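Local coordinates for germination protein YpeB (Bacillus megaterium QM B1551, PDB 5BOI) that takes part in the germination of bacterial spores and, through the PepSY-containing C-terminal part present here, probably has an inhibitory role, at residues Val14-Ala19 / Ile31-Ser36; Glu43-Thr48 / Ile62-Gly67; Tyr131-Lys136 / Leu156-Arg161; Glu186-Ile191 / Leu200-Leu205. All blocks are in the same frame, centred on the assembly; numbering follows the deposited sequence.

Contact 1 (Val14-Ala19 / Ile31-Ser36)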
loop_
_atom_site.group_PDB
_atom_site.type_symbol
_atom_site.label_atom_id
_atom_site.label_comp_id
_atom_site.label_asym_id
_atom_site.label_seq_id
_atom_site.Cartn_x
_atom_site.Cartn_y
_atom_site.Cartn_z
ATOM N N VAL A 14 18.376 6.420 16.968
ATOM C CA VAL A 14 18.010 5.164 16.325
ATOM C C VAL A 14 17.057 5.412 15.156
ATOM O O VAL A 14 17.197 4.812 14.087
ATOM C CB VAL A 14 17.359 4.189 17.328
ATOM C CG1 VAL A 14 16.763 2.992 16.603
ATOM C CG2 VAL A 14 18.375 3.743 18.370
ATOM N N ALA A 15 16.094 6.306 15.362
ATOM C CA ALA A 15 15.146 6.666 14.313
ATOM C C ALA A 15 15.879 7.242 13.100
ATOM O O ALA A 15 15.416 7.125 11.968
ATOM C CB ALA A 15 14.116 7.659 14.841
ATOM N N LYS A 16 17.033 7.852 13.349
ATOM C CA LYS A 16 17.876 8.397 12.291
ATOM C C LYS A 16 18.416 7.301 11.369
ATOM O O LYS A 16 18.464 7.466 10.152
ATOM C CB LYS A 16 19.038 9.182 12.903
ATOM C CG LYS A 16 19.241 10.579 12.344
ATOM C CD LYS A 16 18.862 11.634 13.374
ATOM C CE LYS A 16 19.356 13.010 12.969
ATOM N NZ LYS A 16 18.312 14.052 13.174
ATOM N N GLN A 17 18.820 6.178 11.953
ATOM C CA GLN A 17 19.465 5.121 11.184
ATOM C C GLN A 17 18.440 4.332 10.378
ATOM O O GLN A 17 18.740 3.818 9.299
ATOM C CB GLN A 17 20.260 4.194 12.116
ATOM C CG GLN A 17 20.783 2.924 11.457
ATOM C CD GLN A 17 19.852 1.739 11.649
ATOM O OE1 GLN A 17 19.192 1.614 12.682
ATOM N NE2 GLN A 17 19.788 0.867 10.647
ATOM N N VAL A 18 17.226 4.234 10.907
ATOM C CA VAL A 18 16.133 3.634 10.160
ATOM C C VAL A 18 15.957 4.395 8.852
ATOM O O VAL A 18 15.915 3.804 7.770
ATOM C CB VAL A 18 14.823 3.645 10.972
ATOM C CG1 VAL A 18 13.725 2.899 10.232
ATOM C CG2 VAL A 18 15.055 3.019 12.339
ATOM N N ALA A 19 15.892 5.717 8.973
ATOM C CA ALA A 19 15.720 6.606 7.831
ATOM C C ALA A 19 16.807 6.417 6.770
ATOM O O ALA A 19 16.509 6.262 5.585
ATOM C CB ALA A 19 15.687 8.062 8.307
ATOM N N ILE A 31 19.541 15.884 9.090
ATOM C CA ILE A 31 18.216 15.411 9.474
ATOM C C ILE A 31 17.680 16.131 10.713
ATOM O O ILE A 31 18.199 15.960 11.814
ATOM C CB ILE A 31 18.220 13.892 9.739
ATOM C CG1 ILE A 31 18.908 13.148 8.588
ATOM C CG2 ILE A 31 16.795 13.380 9.971
ATOM C CD1 ILE A 31 18.893 11.636 8.728
ATOM N N HIS A 32 16.645 16.944 10.515
ATOM C CA HIS A 32 15.948 17.628 11.603
ATOM C C HIS A 32 14.836 16.730 12.139
ATOM O O HIS A 32 13.903 16.383 11.410
ATOM C CB HIS A 32 15.381 18.971 11.115
ATOM C CG HIS A 32 14.458 19.642 12.089
ATOM N ND1 HIS A 32 14.909 20.333 13.192
ATOM C CD2 HIS A 32 13.107 19.740 12.110
ATOM C CE1 HIS A 32 13.876 20.823 13.857
ATOM N NE2 HIS A 32 12.770 20.476 13.220
ATOM N N ILE A 33 14.936 16.346 13.408
ATOM C CA ILE A 33 13.989 15.392 13.978
ATOM C C ILE A 33 13.157 16.017 15.103
ATOM O O ILE A 33 13.669 16.768 15.933
ATOM C CB ILE A 33 14.723 14.125 14.493
ATOM C CG1 ILE A 33 13.744 13.148 15.151
ATOM C CG2 ILE A 33 15.829 14.499 15.458
ATOM C CD1 ILE A 33 14.326 11.771 15.392
ATOM N N VAL A 34 11.863 15.707 15.102
ATOM C CA VAL A 34 10.904 16.254 16.057
ATOM C C VAL A 34 10.117 15.116 16.717
ATOM O O VAL A 34 9.753 14.149 16.050
ATOM C CB VAL A 34 9.937 17.243 15.353
ATOM C CG1 VAL A 34 8.741 17.578 16.230
ATOM C CG2 VAL A 34 10.674 18.509 14.931
ATOM N N LYS A 35 9.867 15.218 18.021
ATOM C CA LYS A 35 9.082 14.204 18.729
ATOM C C LYS A 35 7.641 14.674 18.936
ATOM O O LYS A 35 7.389 15.865 19.115
ATOM C CB LYS A 35 9.726 13.863 20.078
ATOM C CG LYS A 35 9.900 15.061 21.002
ATOM C CD LYS A 35 10.260 14.680 22.444
ATOM C CE LYS A 35 9.798 13.284 22.837
ATOM N NZ LYS A 35 10.269 12.924 24.211
ATOM N N SER A 36 6.696 13.738 18.903
ATOM C CA SER A 36 5.291 14.063 19.134
ATOM C C SER A 36 5.060 14.522 20.577
ATOM O O SER A 36 5.648 13.981 21.511
ATOM C CB SER A 36 4.399 12.861 18.803
ATOM O OG SER A 36 4.781 11.715 19.543
#

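Contact 2 (Glu43-Thr48 / Ile62-Gly67)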
loop_
_atom_site.group_PDB
_atom_site.type_symbol
_atom_site.label_atom_id
_atom_site.label_comp_id
_atom_site.label_asym_id
_atom_site.label_seq_id
_atom_site.Cartn_x
_atom_site.Cartn_y
_atom_site.Cartn_z
ATOM N N GLU A 43 2.686 8.140 19.226
ATOM C CA GLU A 43 4.075 8.442 19.527
ATOM C C GLU A 43 4.918 8.236 18.281
ATOM O O GLU A 43 5.183 7.105 17.873
ATOM C CB GLU A 43 4.577 7.573 20.675
ATOM C CG GLU A 43 3.889 7.873 21.993
ATOM C CD GLU A 43 4.396 7.011 23.127
ATOM O OE1 GLU A 43 4.303 5.768 23.018
ATOM O OE2 GLU A 43 4.876 7.577 24.130
ATOM N N VAL A 44 5.332 9.345 17.677
ATOM C CA VAL A 44 6.008 9.325 16.384
ATOM C C VAL A 44 7.160 10.337 16.347
ATOM O O VAL A 44 7.075 11.406 16.959
ATOM C CB VAL A 44 4.995 9.622 15.242
ATOM C CG1 VAL A 44 5.697 9.913 13.924
ATOM C CG2 VAL A 44 4.010 8.472 15.081
ATOM N N TYR A 45 8.244 9.982 15.656
ATOM C CA TYR A 45 9.308 10.931 15.340
ATOM C C TYR A 45 9.136 11.513 13.941
ATOM O O TYR A 45 9.188 10.783 12.952
ATOM C CB TYR A 45 10.687 10.274 15.442
ATOM C CG TYR A 45 11.044 9.822 16.835
ATOM C CD1 TYR A 45 11.516 10.732 17.771
ATOM C CD2 TYR A 45 10.965 8.485 17.201
ATOM C CE1 TYR A 45 11.851 10.337 19.047
ATOM C CE2 TYR A 45 11.317 8.076 18.476
ATOM C CZ TYR A 45 11.755 9.009 19.394
ATOM O OH TYR A 45 12.099 8.621 20.665
ATOM N N SER A 46 8.927 12.823 13.860
ATOM C CA SER A 46 8.795 13.501 12.570
ATOM C C SER A 46 10.144 14.019 12.092
ATOM O O SER A 46 10.735 14.901 12.716
ATOM C CB SER A 46 7.799 14.661 12.658
ATOM O OG SER A 46 6.466 14.208 12.519
ATOM N N LEU A 47 10.617 13.481 10.975
ATOM C CA LEU A 47 11.924 13.847 10.452
ATOM C C LEU A 47 11.800 14.716 9.213
ATOM O O LEU A 47 10.907 14.511 8.384
ATOM C CB LEU A 47 12.748 12.600 10.122
ATOM C CG LEU A 47 13.329 11.768 11.268
ATOM C CD1 LEU A 47 12.245 11.182 12.159
ATOM C CD2 LEU A 47 14.186 10.660 10.700
ATOM N N THR A 48 12.696 15.694 9.102
ATOM C CA THR A 48 12.820 16.500 7.895
ATOM C C THR A 48 14.248 16.383 7.377
ATOM O O THR A 48 15.157 17.026 7.895
ATOM C CB THR A 48 12.479 17.988 8.141
ATOM O OG1 THR A 48 11.156 18.101 8.678
ATOM C CG2 THR A 48 12.552 18.771 6.840
ATOM N N ILE A 62 8.401 7.899 11.845
ATOM C CA ILE A 62 8.756 6.595 12.378
ATOM C C ILE A 62 8.132 6.453 13.758
ATOM O O ILE A 62 8.030 7.425 14.505
ATOM C CB ILE A 62 10.284 6.410 12.461
ATOM C CG1 ILE A 62 10.950 6.846 11.149
ATOM C CG2 ILE A 62 10.644 4.979 12.833
ATOM C CD1 ILE A 62 12.397 6.437 11.020
ATOM N N THR A 63 7.698 5.246 14.088
ATOM C CA THR A 63 7.045 5.013 15.364
ATOM C C THR A 63 8.073 5.101 16.488
ATOM O O THR A 63 9.149 4.507 16.401
ATOM C CB THR A 63 6.337 3.646 15.390
ATOM O OG1 THR A 63 7.272 2.613 15.055
ATOM C CG2 THR A 63 5.215 3.628 14.372
ATOM N N GLN A 64 7.743 5.863 17.527
ATOM C CA GLN A 64 8.612 5.970 18.688
ATOM C C GLN A 64 8.835 4.574 19.262
ATOM O O GLN A 64 9.927 4.246 19.742
ATOM C CB GLN A 64 8.015 6.908 19.741
ATOM C CG GLN A 64 8.117 8.389 19.395
ATOM C CD GLN A 64 7.664 9.292 20.528
ATOM O OE1 GLN A 64 6.835 10.183 20.333
ATOM N NE2 GLN A 64 8.213 9.072 21.717
ATOM N N LYS A 65 7.795 3.754 19.192
ATOM C CA LYS A 65 7.893 2.368 19.587
ATOM C C LYS A 65 8.271 1.472 18.409
ATOM O O LYS A 65 7.647 1.511 17.341
ATOM C CB LYS A 65 6.575 1.936 20.228
ATOM C CG LYS A 65 5.401 1.854 19.273
ATOM C CD LYS A 65 4.106 1.371 19.922
ATOM C CE LYS A 65 4.314 0.427 21.096
ATOM N NZ LYS A 65 3.037 0.370 21.867
ATOM N N GLY A 66 9.354 0.721 18.575
ATOM C CA GLY A 66 9.765 -0.257 17.578
ATOM C C GLY A 66 10.406 0.277 16.305
ATOM O O GLY A 66 10.861 -0.506 15.473
ATOM N N GLY A 67 10.425 1.598 16.143
ATOM C CA GLY A 67 11.062 2.221 14.994
ATOM C C GLY A 67 10.605 1.719 13.633
ATOM O O GLY A 67 11.426 1.345 12.792
#

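Contact 3 (Tyr131-Lys136 / Leu156-Arg161)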
loop_
_atom_site.group_PDB
_atom_site.type_symbol
_atom_site.label_atom_id
_atom_site.label_comp_id
_atom_site.label_asym_id
_atom_site.label_seq_id
_atom_site.Cartn_x
_atom_site.Cartn_y
_atom_site.Cartn_z
ATOM N N TYR A 131 -7.987 -6.045 2.060
ATOM C CA TYR A 131 -7.875 -4.707 1.487
ATOM C C TYR A 131 -7.721 -3.546 2.497
ATOM O O TYR A 131 -7.021 -2.584 2.187
ATOM C CB TYR A 131 -9.055 -4.461 0.535
ATOM C CG TYR A 131 -8.797 -5.097 -0.816
ATOM C CD1 TYR A 131 -9.054 -6.444 -1.031
ATOM C CD2 TYR A 131 -8.296 -4.351 -1.868
ATOM C CE1 TYR A 131 -8.799 -7.029 -2.256
ATOM C CE2 TYR A 131 -8.048 -4.912 -3.087
ATOM C CZ TYR A 131 -8.278 -6.233 -3.282
ATOM O OH TYR A 131 -8.005 -6.764 -4.518
ATOM N N PRO A 132 -8.328 -3.631 3.703
ATOM C CA PRO A 132 -8.082 -2.569 4.698
ATOM C C PRO A 132 -6.616 -2.429 5.136
ATOM O O PRO A 132 -6.192 -1.342 5.530
ATOM C CB PRO A 132 -8.940 -3.005 5.889
ATOM C CG PRO A 132 -10.043 -3.822 5.278
ATOM C CD PRO A 132 -9.395 -4.554 4.149
ATOM N N ASP A 133 -5.863 -3.518 5.068
ATOM C CA ASP A 133 -4.481 -3.553 5.546
ATOM C C ASP A 133 -3.520 -3.232 4.397
ATOM O O ASP A 133 -2.914 -4.131 3.791
ATOM C CB ASP A 133 -4.174 -4.923 6.155
ATOM C CG ASP A 133 -5.008 -5.200 7.411
ATOM O OD1 ASP A 133 -5.980 -4.451 7.658
ATOM O OD2 ASP A 133 -4.705 -6.161 8.143
ATOM N N SER A 134 -3.394 -1.945 4.099
ATOM C CA SER A 134 -2.762 -1.531 2.849
ATOM C C SER A 134 -1.498 -0.683 3.019
ATOM O O SER A 134 -1.280 -0.012 4.031
ATOM C CB SER A 134 -3.772 -0.761 1.991
ATOM O OG SER A 134 -4.152 0.471 2.593
ATOM N N VAL A 135 -0.671 -0.733 1.986
ATOM C CA VAL A 135 0.555 0.053 1.921
ATOM C C VAL A 135 0.515 0.828 0.611
ATOM O O VAL A 135 0.224 0.250 -0.442
ATOM C CB VAL A 135 1.781 -0.822 1.985
ATOM C CG1 VAL A 135 3.047 0.041 1.826
ATOM C CG2 VAL A 135 1.824 -1.600 3.302
ATOM N N LYS A 136 0.797 2.130 0.674
ATOM C CA LYS A 136 0.714 2.982 -0.502
ATOM C C LYS A 136 2.124 3.418 -0.875
ATOM O O LYS A 136 2.926 3.721 0.006
ATOM C CB LYS A 136 -0.159 4.210 -0.237
ATOM C CG LYS A 136 -1.654 3.932 -0.230
ATOM C CD LYS A 136 -2.419 4.991 0.548
ATOM C CE LYS A 136 -3.872 4.582 0.738
ATOM N NZ LYS A 136 -4.281 3.542 -0.251
ATOM N N LEU A 156 -1.401 -0.255 11.456
ATOM C CA LEU A 156 -2.318 0.103 12.534
ATOM C C LEU A 156 -3.674 -0.606 12.452
ATOM O O LEU A 156 -4.232 -0.990 13.479
ATOM C CB LEU A 156 -2.521 1.618 12.560
ATOM C CG LEU A 156 -1.249 2.450 12.770
ATOM C CD1 LEU A 156 -1.532 3.933 12.573
ATOM C CD2 LEU A 156 -0.646 2.192 14.144
ATOM N N LYS A 157 -4.205 -0.776 11.243
ATOM C CA LYS A 157 -5.473 -1.489 11.067
ATOM C C LYS A 157 -5.278 -2.996 11.143
ATOM O O LYS A 157 -6.251 -3.751 11.222
ATOM C CB LYS A 157 -6.135 -1.134 9.734
ATOM C CG LYS A 157 -6.826 0.216 9.723
ATOM C CD LYS A 157 -7.305 0.604 8.325
ATOM C CE LYS A 157 -7.908 2.010 8.343
ATOM N NZ LYS A 157 -8.150 2.581 6.983
ATOM N N HIS A 158 -4.028 -3.444 11.113
ATOM C CA HIS A 158 -3.778 -4.875 11.124
ATOM C C HIS A 158 -4.163 -5.491 12.451
ATOM O O HIS A 158 -3.961 -4.900 13.509
ATOM C CB HIS A 158 -2.320 -5.201 10.832
ATOM C CG HIS A 158 -2.062 -6.667 10.688
ATOM N ND1 HIS A 158 -1.854 -7.496 11.769
ATOM C CD2 HIS A 158 -2.016 -7.458 9.592
ATOM C CE1 HIS A 158 -1.674 -8.734 11.344
ATOM N NE2 HIS A 158 -1.767 -8.738 10.026
ATOM N N ARG A 159 -4.718 -6.694 12.371
ATOM C CA ARG A 159 -5.046 -7.493 13.538
ATOM C C ARG A 159 -5.209 -8.938 13.096
ATOM O O ARG A 159 -5.542 -9.203 11.940
ATOM C CB ARG A 159 -6.325 -6.991 14.206
ATOM C CG ARG A 159 -7.580 -7.305 13.413
ATOM C CD ARG A 159 -8.829 -6.802 14.107
ATOM N NE ARG A 159 -10.021 -7.477 13.603
ATOM C CZ ARG A 159 -10.717 -7.073 12.547
ATOM N NH1 ARG A 159 -11.789 -7.751 12.157
ATOM N NH2 ARG A 159 -10.341 -5.990 11.879
ATOM N N THR A 160 -4.964 -9.876 14.002
ATOM C CA THR A 160 -5.244 -11.267 13.695
ATOM C C THR A 160 -6.764 -11.458 13.656
ATOM O O THR A 160 -7.482 -11.186 14.622
ATOM C CB THR A 160 -4.570 -12.238 14.701
ATOM O OG1 THR A 160 -4.906 -13.591 14.364
ATOM C CG2 THR A 160 -4.976 -11.939 16.142
ATOM N N ARG A 161 -7.245 -11.878 12.495
ATOM C CA ARG A 161 -8.662 -12.092 12.279
ATOM C C ARG A 161 -8.899 -13.592 12.156
ATOM O O ARG A 161 -8.023 -14.321 11.685
ATOM C CB ARG A 161 -9.132 -11.380 11.006
ATOM C CG ARG A 161 -8.828 -9.879 10.928
ATOM C CD ARG A 161 -8.810 -9.408 9.470
ATOM N NE ARG A 161 -8.950 -7.955 9.327
ATOM C CZ ARG A 161 -7.932 -7.098 9.321
ATOM N NH1 ARG A 161 -8.158 -5.795 9.178
ATOM N NH2 ARG A 161 -6.685 -7.543 9.456
HETATM O O HOH W 1 -7.584 1.060 4.959
#

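Contact 4 (Glu186-Ile191 / Leu200-Leu205). With SO4 (sulfate ion), chain C.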
loop_
_atom_site.group_PDB
_atom_site.type_symbol
_atom_site.label_atom_id
_atom_site.label_comp_id
_atom_site.label_asym_id
_atom_site.label_seq_id
_atom_site.Cartn_x
_atom_site.Cartn_y
_atom_site.Cartn_z
ATOM N N GLU A 186 -9.938 -15.122 -9.862
ATOM C CA GLU A 186 -10.815 -15.074 -8.685
ATOM C C GLU A 186 -10.051 -15.432 -7.413
ATOM O O GLU A 186 -9.312 -16.414 -7.398
ATOM C CB GLU A 186 -11.999 -16.041 -8.860
ATOM C CG GLU A 186 -12.917 -16.179 -7.631
ATOM C CD GLU A 186 -12.359 -17.121 -6.565
ATOM O OE1 GLU A 186 -11.811 -18.177 -6.937
ATOM O OE2 GLU A 186 -12.454 -16.804 -5.360
ATOM N N ARG A 187 -10.275 -14.668 -6.345
ATOM C CA ARG A 187 -9.680 -14.922 -5.028
ATOM C C ARG A 187 -10.677 -14.572 -3.924
ATOM O O ARG A 187 -11.654 -13.882 -4.188
ATOM C CB ARG A 187 -8.418 -14.084 -4.833
ATOM C CG ARG A 187 -7.270 -14.395 -5.796
ATOM C CD ARG A 187 -6.680 -15.796 -5.566
ATOM N NE ARG A 187 -5.440 -15.959 -6.332
ATOM C CZ ARG A 187 -5.383 -16.242 -7.628
ATOM N NH1 ARG A 187 -6.492 -16.429 -8.328
ATOM N NH2 ARG A 187 -4.198 -16.356 -8.227
ATOM N N LEU A 188 -10.431 -15.016 -2.692
ATOM C CA LEU A 188 -11.209 -14.499 -1.547
ATOM C C LEU A 188 -10.603 -13.203 -1.018
ATOM O O LEU A 188 -9.389 -12.988 -1.101
ATOM C CB LEU A 188 -11.266 -15.514 -0.413
ATOM C CG LEU A 188 -12.277 -16.644 -0.536
ATOM C CD1 LEU A 188 -11.958 -17.695 0.511
ATOM C CD2 LEU A 188 -13.706 -16.117 -0.300
ATOM N N ALA A 189 -11.440 -12.321 -0.484
ATOM C CA ALA A 189 -10.950 -11.015 -0.044
ATOM C C ALA A 189 -11.835 -10.465 1.067
ATOM O O ALA A 189 -13.023 -10.803 1.150
ATOM C CB ALA A 189 -10.886 -10.045 -1.216
ATOM N N ILE A 190 -11.235 -9.665 1.943
ATOM C CA ILE A 190 -11.962 -8.915 2.955
ATOM C C ILE A 190 -11.938 -7.440 2.566
ATOM O O ILE A 190 -10.875 -6.884 2.308
ATOM C CB ILE A 190 -11.350 -9.076 4.348
ATOM C CG1 ILE A 190 -11.586 -10.496 4.867
ATOM C CG2 ILE A 190 -11.929 -8.037 5.310
ATOM C CD1 ILE A 190 -10.936 -10.759 6.192
ATOM N N ILE A 191 -13.114 -6.821 2.496
ATOM C CA ILE A 191 -13.192 -5.385 2.285
ATOM C C ILE A 191 -14.197 -4.854 3.288
ATOM O O ILE A 191 -14.877 -5.633 3.988
ATOM C CB ILE A 191 -13.658 -5.001 0.854
ATOM C CG1 ILE A 191 -15.093 -5.491 0.608
ATOM C CG2 ILE A 191 -12.685 -5.499 -0.213
ATOM C CD1 ILE A 191 -15.722 -4.971 -0.682
ATOM N N LEU A 200 -16.533 -10.683 4.100
ATOM C CA LEU A 200 -15.811 -11.626 3.239
ATOM C C LEU A 200 -16.468 -11.693 1.864
ATOM O O LEU A 200 -17.685 -11.869 1.771
ATOM C CB LEU A 200 -15.774 -13.028 3.865
ATOM C CG LEU A 200 -14.967 -14.103 3.128
ATOM C CD1 LEU A 200 -13.461 -13.812 3.145
ATOM C CD2 LEU A 200 -15.246 -15.503 3.714
ATOM N N CYS A 201 -15.659 -11.576 0.810
ATOM C CA CYS A 201 -16.144 -11.577 -0.578
ATOM C C CYS A 201 -15.336 -12.470 -1.501
ATOM O O CYS A 201 -14.153 -12.696 -1.275
ATOM C CB CYS A 201 -16.101 -10.166 -1.183
ATOM S SG CYS A 201 -17.040 -8.900 -0.333
ATOM N N TYR A 202 -15.950 -12.938 -2.580
ATOM C CA TYR A 202 -15.156 -13.445 -3.705
ATOM C C TYR A 202 -14.820 -12.243 -4.570
ATOM O O TYR A 202 -15.725 -11.486 -4.942
ATOM C CB TYR A 202 -15.937 -14.456 -4.531
ATOM C CG TYR A 202 -16.187 -15.748 -3.794
ATOM C CD1 TYR A 202 -15.210 -16.717 -3.752
ATOM C CD2 TYR A 202 -17.398 -15.983 -3.142
ATOM C CE1 TYR A 202 -15.414 -17.911 -3.057
ATOM C CE2 TYR A 202 -17.640 -17.181 -2.462
ATOM C CZ TYR A 202 -16.626 -18.145 -2.417
ATOM O OH TYR A 202 -16.817 -19.344 -1.739
ATOM N N GLU A 203 -13.540 -12.071 -4.876
ATOM C CA GLU A 203 -13.080 -10.979 -5.721
ATOM C C GLU A 203 -12.824 -11.519 -7.121
ATOM O O GLU A 203 -12.123 -12.512 -7.281
ATOM C CB GLU A 203 -11.800 -10.362 -5.149
ATOM C CG GLU A 203 -11.151 -9.343 -6.067
ATOM C CD GLU A 203 -9.649 -9.319 -5.905
ATOM O OE1 GLU A 203 -9.184 -9.327 -4.743
ATOM O OE2 GLU A 203 -8.938 -9.293 -6.932
ATOM N N PHE A 204 -13.391 -10.873 -8.131
ATOM C CA PHE A 204 -13.182 -11.264 -9.514
ATOM C C PHE A 204 -12.481 -10.145 -10.275
ATOM O O PHE A 204 -12.892 -8.979 -10.202
ATOM C CB PHE A 204 -14.524 -11.591 -10.192
ATOM C CG PHE A 204 -15.244 -12.792 -9.599
ATOM C CD1 PHE A 204 -14.954 -14.075 -10.052
ATOM C CD2 PHE A 204 -16.197 -12.631 -8.594
ATOM C CE1 PHE A 204 -15.604 -15.197 -9.517
ATOM C CE2 PHE A 204 -16.859 -13.715 -8.062
ATOM C CZ PHE A 204 -16.562 -15.019 -8.519
ATOM N N LEU A 205 -11.441 -10.506 -11.015
ATOM C CA LEU A 205 -10.768 -9.581 -11.915
ATOM C C LEU A 205 -11.129 -9.998 -13.333
ATOM O O LEU A 205 -10.937 -11.159 -13.712
ATOM C CB LEU A 205 -9.260 -9.628 -11.677
ATOM C CG LEU A 205 -8.267 -8.664 -12.321
ATOM C CD1 LEU A 205 -8.728 -7.242 -12.189
ATOM C CD2 LEU A 205 -6.927 -8.846 -11.624
HETATM S S SO4 C . -1.444 -16.498 -5.145
HETATM O O1 SO4 C . -1.241 -15.703 -3.934
HETATM O O2 SO4 C . -2.062 -15.673 -6.179
HETATM O O3 SO4 C . -2.306 -17.646 -4.860
HETATM O O4 SO4 C . -0.140 -16.961 -5.628
#

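Contact 1 (Val14-Ala19 / Ile31-Ser36)
K16 of the helix and I31 of the strand lie alongside each other, their side chains running in opposite directions. The lysine's methylenes do the touching: CG of K16 is 3.8 Å from CD1 of I31, and farther along CE of K16 comes to 3.5 Å from CB of I31. A lysine suits this edge of the helix because its chain is greasy up to the amine and can spread over an isoleucine before its amine reaches the strand's backbone. That nitrogen, NZ of K16, is modelled 2.3 Å from the carbonyl O of I31, too short for a normal hydrogen bond; the lysine torsions are also unusual, with chi1 at -130°, so the exact place of NZ, and with it its approach to I33, is doubtful.

I33 meets the helix differently. Its CG1 stands opposite the backbone N (chi1 177°), and the extended branch carries CD1 outward to CB of A15, 4.2 Å away. Alanine is small enough there to let the strand's isoleucines approach the helix, whose axis passes 10.3 Å from that of the strand at 127°.

The helix 12-22 thus packs on one face of a sheet. I31 also rests on L47 and I33 on Y45 of the next strand, 44-50, while V18 and A19 of the helix touch I62 and M60 of strand 57-63.

Contact 2 (Glu43-Thr48 / Ile62-Gly67)
Y45 and I62 form an antiparallel hydrogen-bonded pair. N of Y45 gives a bond of 2.8 Å to O of I62, and N of I62 returns a longer one of 3.2 Å to O of Y45. One step along, where V44 faces T63 as a non-hydrogen-bonded pair, CA of V44 lies 3.4 Å from O of I62 in a CA-H...O contact. Past the end of the strand, N of Q64 donates to O of E43 at 2.9 Å, coming from above the carbonyl plane.

The main side-chain contact is CH-pi. CG of Q64 sits over one face of the Y45 ring, 3.7 Å from its centroid, the two chains crossing at about a right angle. Chi1 of -75° sets this methylene beside the glutamine's own backbone N and against the ring face, so a residue with an aliphatic stem and a polar end fits well. An alanine in place of Y45 is likely to leave the Q64 methylene without its aromatic cover and the carbonyl of V10 without the phenol hydroxyl bonded to it.

From outside, S36 OG is hydrogen-bonded to both OE1 of Q64 and the backbone N of V44. Within its own segment, T63 OG1 bonds O of K65 at 2.6 Å, bracing the turn after the strand.

In the sheet, strand 30-35 pairs with 44-50 and strand 69-74 with 57-63, and helix 12-22 covers the face bearing Y45, L47 and I62.

Contact 3 (Tyr131-Lys136 / Leu156-Arg161)
D133 presents its carboxylate end-on to the guanidinium of R161, each oxygen taking one nitrogen. OD2 of D133 receives NH2 of R161 at 2.7 Å, and OD1 of D133 receives NH1 of R161 at 3.0 Å. Both oxygens are met on the syn side, yet the two planes stand 57° apart and the bonds are bent (137° for the first), making this a bidentate salt bridge twisted out of plane. The R161 chain, extended from CG to NE, spans the gap to the acid.

H158 crosses the acid at about a right angle, its CD2 3.3 Å from OD2 of D133. E122 also approaches that oxygen, so R161 probably offsets crowded negative charge. A leucine at D133 is likely to leave the R161 guanidinium without this mate and freer to turn, though E198 would still hold its NH1.

K157 lays its CD 3.6 Å from O of P132. A water links that oxygen to NZ of K157, which also forms a salt bridge with D153.

P132, its phi fixed by the ring, suits the corner just before D133, the centre of an inverse gamma turn, where the chain enters strand 134-140 beside strand 115-123. The loop 157-161, following helix 152-156, crosses this corner, and R161 touches I190 of strand 182-192.

Contact 4 (Glu186-Ile191 / Leu200-Leu205)
The carbonyl O of R187 accepts N of E203 at 2.7 Å, nearly straight at 169°, and N of R187 answers with 3.0 Å to O of E203. A189 and C201 repeat the exchange two residues on, C201 N reaching A189 O at 2.8 Å. E186-F204, L188-Y202 and I190-L200 are the non-hydrogen-bonded pairs of this antiparallel hairpin, and their side chains share one face.

On that face the L188 branch runs beside Y202, pointing the same way, and sets CD2 over the ring 4.0 Å from its centroid, a CH-pi contact. The ring's edge meets a carboxylate, probably charged: OE2 of E186 lies in the ring plane, 3.2 Å from CD1 of Y202. A bend at chi2 (-80°) turns the glutamate back for this, while its CG rests 3.4 Å from CE1 of F204. Helix 170-175 covers these rings, and Y202 OH bonds O of I168.

The other face carries A189, C201 and E203. Small A189 leaves room for Y131 and F216, and the SG of C201 packs against I191. The buried E203 carboxylate has a weak hydrogen bond with Y131 OH and long, weak ion pairs with R129 and R214.

At the margin, NH2 of R187 bonds O2 of a sulfate at 3.0 Å, and NE adds a weaker bond. The sulfate probably came from the crystallisation liquor, so R187 can grip an anion here, but no natural ligand follows from it.

The four contacts fall into two touching pairs. Contacts 1 and 2, with centres about 7 Å apart, share the sheet under helix 12-22: V34 O meets S46 N at 2.7 Å, and S36 OG reaches Q64 OE1 at 2.7 Å. Contacts 3 and 4 have centres about 16 Å apart and meet through Y131, whose N lies 3.0 Å from I190 O, so the corner at 131-133 joins the two sequence-family regions. Contact 3 comes within about 6 Å of contact 2, nearest atoms, without touching it. Contacts 1 and 4 lie on opposite sides of the chain's centre, about 39 Å between centres; the sulfate belongs to contact 4.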